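Local coordinates for Serine/threonine-protein kinase Tel1 (Chaetomium thermophilum, PDB 6SKY) that phosphorylates serine and threonine residues of proteins with ATP and probably activates checkpoint signalling in response to DNA damage, at residues S1597-I1603 with W1632-V1636; L1652-Q1656 with M1883-A1887. One frame throughout, in Å; residues are numbered along the deposited sequence.

Contact 1: residues S1597-I1603 with W1632-V1636; sequences SSRLDVI and WAGRV
Asp1601 reaches from the loop 1597-1603 to helix 1627-1644 and divides its two carboxylate oxygens between Trp1632 and Arg1635. OD2 forms a salt bridge to Arg1635 NH1 at 3.0 Å, meeting the guanidinium at its edge, with the carboxylate and guanidinium planes turned 60° apart. Toward the indole the same carboxylate lies almost flat, its plane only 13° from that of the ring, and OD1 takes a straight but weak hydrogen bond of 3.4 Å from Trp1632 NE1. OD1 also accepts a hydrogen bond from Ile1603 N at 2.9 Å, an Asx turn that helps fix the carboxylate in place. CB points toward the helix, and CG, anti to the backbone N (chi1 -163°), carries OD2 to Arg1635 NH1. Arg1635 NH1 has a second acceptor, Ser1597 O, through a weak bond of 3.2 Å, and its NH2 is bonded to Pro1595 O just upstream. Ser1597 OG in turn accepts a bond from Arg1599 N at 3.1 Å, an ST turn. Beyond the polar groups, Val1602 CG1 approaches Trp1632 CZ2 at 4.1 Å, while Ile1603 CD1 lies 4.3 Å from Val1636 CG2. The buried carboxylate is thus matched by an arginine, an indole N-H and a backbone amide, in an Asx-turn loop that joins two helices of the alpha solenoid and packs on the next helix.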
loop_
_atom_site.group_PDB
_atom_site.type_symbol
_atom_site.label_atom_id
_atom_site.label_comp_id
_atom_site.label_asym_id
_atom_site.label_seq_id
_atom_site.Cartn_x
_atom_site.Cartn_y
_atom_site.Cartn_z
ATOM N N SER A 1597 -40.007 31.227 -6.282
ATOM C CA SER A 1597 -39.221 30.320 -7.098
ATOM C C SER A 1597 -37.954 31.028 -7.563
ATOM O O SER A 1597 -37.614 32.115 -7.093
ATOM C CB SER A 1597 -40.049 29.817 -8.275
ATOM O OG SER A 1597 -39.223 29.202 -9.244
ATOM N N SER A 1598 -37.237 30.410 -8.488
ATOM C CA SER A 1598 -36.072 31.030 -9.085
ATOM C C SER A 1598 -36.154 31.079 -10.599
ATOM O O SER A 1598 -35.209 31.541 -11.237
ATOM C CB SER A 1598 -34.793 30.297 -8.670
ATOM O OG SER A 1598 -33.653 30.963 -9.170
ATOM N N ARG A 1599 -37.243 30.600 -11.193
ATOM C CA ARG A 1599 -37.478 30.834 -12.608
ATOM C C ARG A 1599 -38.020 32.230 -12.863
ATOM O O ARG A 1599 -37.877 32.745 -13.974
ATOM C CB ARG A 1599 -38.447 29.787 -13.164
ATOM C CG ARG A 1599 -38.319 29.567 -14.661
ATOM C CD ARG A 1599 -39.149 28.388 -15.139
ATOM N NE ARG A 1599 -38.833 28.032 -16.521
ATOM C CZ ARG A 1599 -39.498 27.132 -17.239
ATOM N NH1 ARG A 1599 -40.530 26.487 -16.712
ATOM N NH2 ARG A 1599 -39.132 26.878 -18.488
ATOM N N LEU A 1600 -38.633 32.846 -11.857
ATOM C CA LEU A 1600 -39.137 34.207 -11.938
ATOM C C LEU A 1600 -38.165 35.219 -11.361
ATOM O O LEU A 1600 -38.575 36.328 -11.015
ATOM C CB LEU A 1600 -40.473 34.313 -11.210
ATOM C CG LEU A 1600 -41.464 33.192 -11.497
ATOM C CD1 LEU A 1600 -42.710 33.373 -10.654
ATOM C CD2 LEU A 1600 -41.805 33.157 -12.973
ATOM N N ASP A 1601 -36.897 34.862 -11.240
ATOM C CA ASP A 1601 -35.908 35.693 -10.580
ATOM C C ASP A 1601 -35.064 36.421 -11.614
ATOM O O ASP A 1601 -34.796 35.903 -12.698
ATOM C CB ASP A 1601 -35.021 34.840 -9.675
ATOM C CG ASP A 1601 -34.254 35.657 -8.674
ATOM O OD1 ASP A 1601 -33.573 36.610 -9.085
ATOM O OD2 ASP A 1601 -34.333 35.348 -7.472
ATOM N N VAL A 1602 -34.646 37.639 -11.266
ATOM C CA VAL A 1602 -33.849 38.432 -12.189
ATOM C C VAL A 1602 -32.474 37.818 -12.389
ATOM O O VAL A 1602 -31.832 38.061 -13.416
ATOM C CB VAL A 1602 -33.756 39.890 -11.699
ATOM C CG1 VAL A 1602 -32.929 39.992 -10.435
ATOM C CG2 VAL A 1602 -33.197 40.781 -12.781
ATOM N N ILE A 1603 -32.008 37.014 -11.440
ATOM C CA ILE A 1603 -30.804 36.210 -11.590
ATOM C C ILE A 1603 -31.215 34.762 -11.381
ATOM O O ILE A 1603 -31.539 34.359 -10.257
ATOM C CB ILE A 1603 -29.704 36.620 -10.606
ATOM C CG1 ILE A 1603 -29.223 38.035 -10.913
ATOM C CG2 ILE A 1603 -28.553 35.647 -10.679
ATOM C CD1 ILE A 1603 -28.033 38.459 -10.107
ATOM N N TRP A 1632 -32.084 37.207 -0.542
ATOM C CA TRP A 1632 -31.821 37.194 -1.977
ATOM C C TRP A 1632 -30.322 37.219 -2.271
ATOM O O TRP A 1632 -29.841 36.514 -3.167
ATOM C CB TRP A 1632 -32.533 38.372 -2.633
ATOM C CG TRP A 1632 -32.297 38.495 -4.087
ATOM C CD1 TRP A 1632 -32.942 37.831 -5.078
ATOM C CD2 TRP A 1632 -31.350 39.347 -4.726
ATOM N NE1 TRP A 1632 -32.446 38.205 -6.296
ATOM C CE2 TRP A 1632 -31.467 39.140 -6.104
ATOM C CE3 TRP A 1632 -30.409 40.259 -4.264
ATOM C CZ2 TRP A 1632 -30.683 39.810 -7.019
ATOM C CZ3 TRP A 1632 -29.635 40.917 -5.170
ATOM C CH2 TRP A 1632 -29.773 40.693 -6.532
ATOM N N ALA A 1633 -29.566 38.019 -1.524
ATOM C CA ALA A 1633 -28.125 38.064 -1.716
ATOM C C ALA A 1633 -27.481 36.737 -1.359
ATOM O O ALA A 1633 -26.523 36.311 -2.009
ATOM C CB ALA A 1633 -27.519 39.186 -0.882
ATOM N N GLY A 1634 -27.989 36.069 -0.328
ATOM C CA GLY A 1634 -27.499 34.744 -0.011
ATOM C C GLY A 1634 -27.802 33.739 -1.097
ATOM O O GLY A 1634 -26.986 32.879 -1.398
ATOM N N ARG A 1635 -28.979 33.834 -1.701
ATOM C CA ARG A 1635 -29.302 32.936 -2.800
ATOM C C ARG A 1635 -28.362 33.146 -3.981
ATOM O O ARG A 1635 -27.897 32.183 -4.596
ATOM C CB ARG A 1635 -30.748 33.140 -3.217
ATOM C CG ARG A 1635 -31.366 31.958 -3.871
ATOM C CD ARG A 1635 -32.556 32.392 -4.662
ATOM N NE ARG A 1635 -33.815 32.059 -4.020
ATOM C CZ ARG A 1635 -34.994 32.471 -4.466
ATOM N NH1 ARG A 1635 -35.060 33.236 -5.541
ATOM N NH2 ARG A 1635 -36.101 32.125 -3.835
ATOM N N VAL A 1636 -28.038 34.401 -4.288
ATOM C CA VAL A 1636 -27.128 34.682 -5.397
ATOM C C VAL A 1636 -25.713 34.213 -5.081
ATOM O O VAL A 1636 -25.047 33.602 -5.924
ATOM C CB VAL A 1636 -27.169 36.179 -5.745
ATOM C CG1 VAL A 1636 -26.067 36.532 -6.704
ATOM C CG2 VAL A 1636 -28.499 36.526 -6.342
#

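Contact 2: residues L1652-Q1656 with M1883-A1887; sequences LRESQ and MYKVA
Glu1654 of the loop 1652-1656 sets its carboxylate at the N-terminus of helix 1884-1898, where the backbone amides of the first turn and the helix dipole would probably favour a negative charge. The loop here meets a helix of the FAT domain beside helix 2732-2755 of the kinase domain, and Glu1654, Ser1655 and Lys1885 all touch Asp2733 of the latter. Glu1654 CG sits between the backbone N and carbonyl carbon (chi1 62°), and from there the chain runs extended, which carries OE2 to the amides of Lys1885 and Val1886. Val1886 N donates to OE2 at 2.9 Å, with an N-H...O angle of 155°, and approaches nearly in line with the C-O bond; Lys1885 N is also near OE2, at 3.0 Å. The side chains of Glu1654 and Val1886 run past one another in opposite directions, bringing CG of the glutamate within 4.2 Å of Val1886 CG2. Lys1885 lies at about a right angle to the glutamate: its CB faces the loop but the chain then turns off, leaving NZ 5.2 Å from Glu1654 OE1, where any attraction would probably be modest. An alanine in place of Glu1654 is likely to leave Val1886 N without this acceptor and the helix start without the glutamate's negative charge. Met1883, the N-cap residue, folds back at chi3 (79°) toward the loop backbone, its CE methyl lying 3.3 Å from Glu1654 O.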
loop_
_atom_site.group_PDB
_atom_site.type_symbol
_atom_site.label_atom_id
_atom_site.label_comp_id
_atom_site.label_asym_id
_atom_site.label_seq_id
_atom_site.Cartn_x
_atom_site.Cartn_y
_atom_site.Cartn_z
ATOM N N LEU A 1652 -11.492 37.506 0.866
ATOM C CA LEU A 1652 -10.191 36.890 1.061
ATOM C C LEU A 1652 -9.088 37.883 1.388
ATOM O O LEU A 1652 -8.008 37.458 1.804
ATOM C CB LEU A 1652 -9.790 36.105 -0.186
ATOM C CG LEU A 1652 -10.630 34.879 -0.515
ATOM C CD1 LEU A 1652 -10.199 34.295 -1.839
ATOM C CD2 LEU A 1652 -10.490 33.869 0.591
ATOM N N ARG A 1653 -9.316 39.177 1.201
ATOM C CA ARG A 1653 -8.289 40.167 1.483
ATOM C C ARG A 1653 -8.248 40.478 2.967
ATOM O O ARG A 1653 -9.281 40.518 3.635
ATOM C CB ARG A 1653 -8.537 41.444 0.691
ATOM C CG ARG A 1653 -8.100 41.363 -0.751
ATOM C CD ARG A 1653 -8.191 42.719 -1.396
ATOM N NE ARG A 1653 -9.451 43.372 -1.064
ATOM C CZ ARG A 1653 -10.478 43.482 -1.895
ATOM N NH1 ARG A 1653 -10.396 42.992 -3.124
ATOM N NH2 ARG A 1653 -11.587 44.093 -1.502
ATOM N N GLU A 1654 -7.043 40.704 3.481
ATOM C CA GLU A 1654 -6.843 40.906 4.904
ATOM C C GLU A 1654 -6.159 42.212 5.262
ATOM O O GLU A 1654 -6.116 42.555 6.446
ATOM C CB GLU A 1654 -6.027 39.751 5.490
ATOM C CG GLU A 1654 -4.656 39.632 4.896
ATOM C CD GLU A 1654 -3.941 38.412 5.377
ATOM O OE1 GLU A 1654 -4.579 37.348 5.491
ATOM O OE2 GLU A 1654 -2.737 38.523 5.656
ATOM N N SER A 1655 -5.623 42.943 4.300
ATOM C CA SER A 1655 -5.081 44.265 4.548
ATOM C C SER A 1655 -5.910 45.303 3.810
ATOM O O SER A 1655 -6.781 44.983 3.006
ATOM C CB SER A 1655 -3.613 44.346 4.126
ATOM O OG SER A 1655 -3.448 43.953 2.780
ATOM N N GLN A 1656 -5.629 46.564 4.105
ATOM C CA GLN A 1656 -6.279 47.682 3.450
ATOM C C GLN A 1656 -5.410 48.316 2.385
ATOM O O GLN A 1656 -5.727 49.408 1.921
ATOM C CB GLN A 1656 -6.672 48.736 4.476
ATOM C CG GLN A 1656 -7.763 48.304 5.416
ATOM C CD GLN A 1656 -9.130 48.395 4.794
ATOM O OE1 GLN A 1656 -9.874 47.422 4.764
ATOM N NE2 GLN A 1656 -9.475 49.571 4.306
ATOM N N MET A 1883 -4.539 38.030 10.554
ATOM C CA MET A 1883 -3.938 38.405 9.279
ATOM C C MET A 1883 -2.694 37.541 9.111
ATOM O O MET A 1883 -1.601 37.930 9.506
ATOM C CB MET A 1883 -3.590 39.881 9.256
ATOM C CG MET A 1883 -4.701 40.801 9.677
ATOM S SD MET A 1883 -4.115 42.401 10.250
ATOM C CE MET A 1883 -3.786 43.238 8.713
ATOM N N TYR A 1884 -2.860 36.369 8.513
ATOM C CA TYR A 1884 -1.790 35.381 8.530
ATOM C C TYR A 1884 -0.758 35.572 7.431
ATOM O O TYR A 1884 0.410 35.241 7.638
ATOM C CB TYR A 1884 -2.384 33.980 8.458
ATOM C CG TYR A 1884 -3.213 33.663 9.667
ATOM C CD1 TYR A 1884 -2.635 33.593 10.916
ATOM C CD2 TYR A 1884 -4.569 33.459 9.567
ATOM C CE1 TYR A 1884 -3.377 33.317 12.020
ATOM C CE2 TYR A 1884 -5.321 33.183 10.670
ATOM C CZ TYR A 1884 -4.721 33.111 11.892
ATOM O OH TYR A 1884 -5.475 32.831 13.001
ATOM N N LYS A 1885 -1.132 36.118 6.281
ATOM C CA LYS A 1885 -0.128 36.423 5.272
ATOM C C LYS A 1885 0.711 37.622 5.681
ATOM O O LYS A 1885 1.928 37.642 5.466
ATOM C CB LYS A 1885 -0.799 36.660 3.930
ATOM C CG LYS A 1885 -1.436 35.428 3.359
ATOM C CD LYS A 1885 -2.397 35.786 2.273
ATOM C CE LYS A 1885 -2.775 34.577 1.470
ATOM N NZ LYS A 1885 -3.148 33.455 2.344
ATOM N N VAL A 1886 0.081 38.626 6.288
ATOM C CA VAL A 1886 0.822 39.741 6.864
ATOM C C VAL A 1886 1.752 39.247 7.959
ATOM O O VAL A 1886 2.900 39.689 8.069
ATOM C CB VAL A 1886 -0.161 40.805 7.381
ATOM C CG1 VAL A 1886 0.573 41.974 7.921
ATOM C CG2 VAL A 1886 -1.083 41.240 6.283
ATOM N N ALA A 1887 1.280 38.307 8.774
ATOM C CA ALA A 1887 2.106 37.755 9.839
ATOM C C ALA A 1887 3.298 36.998 9.283
ATOM O O ALA A 1887 4.396 37.070 9.836
ATOM C CB ALA A 1887 1.269 36.843 10.723
#

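In the fold
Both contacts set a loop against a helix, and helix 1627-1644 ties them together: contact 1 lies on it, and the loop of contact 2 follows it in the chain. Their centres are 32 Å apart and their nearest atoms about 15 Å, so they do not touch. Contact 1 is buried and local, joining neighbouring helical elements by charged, polar and apolar side chains. Contact 2 is only partly buried and bridges 226 intervening residues to a helix of the FAT domain, close to helix 2732-2755. In each an acidic side chain leads, but Asp1601 meets side chains of the helix, whereas Glu1654 meets backbone amides at a helix start.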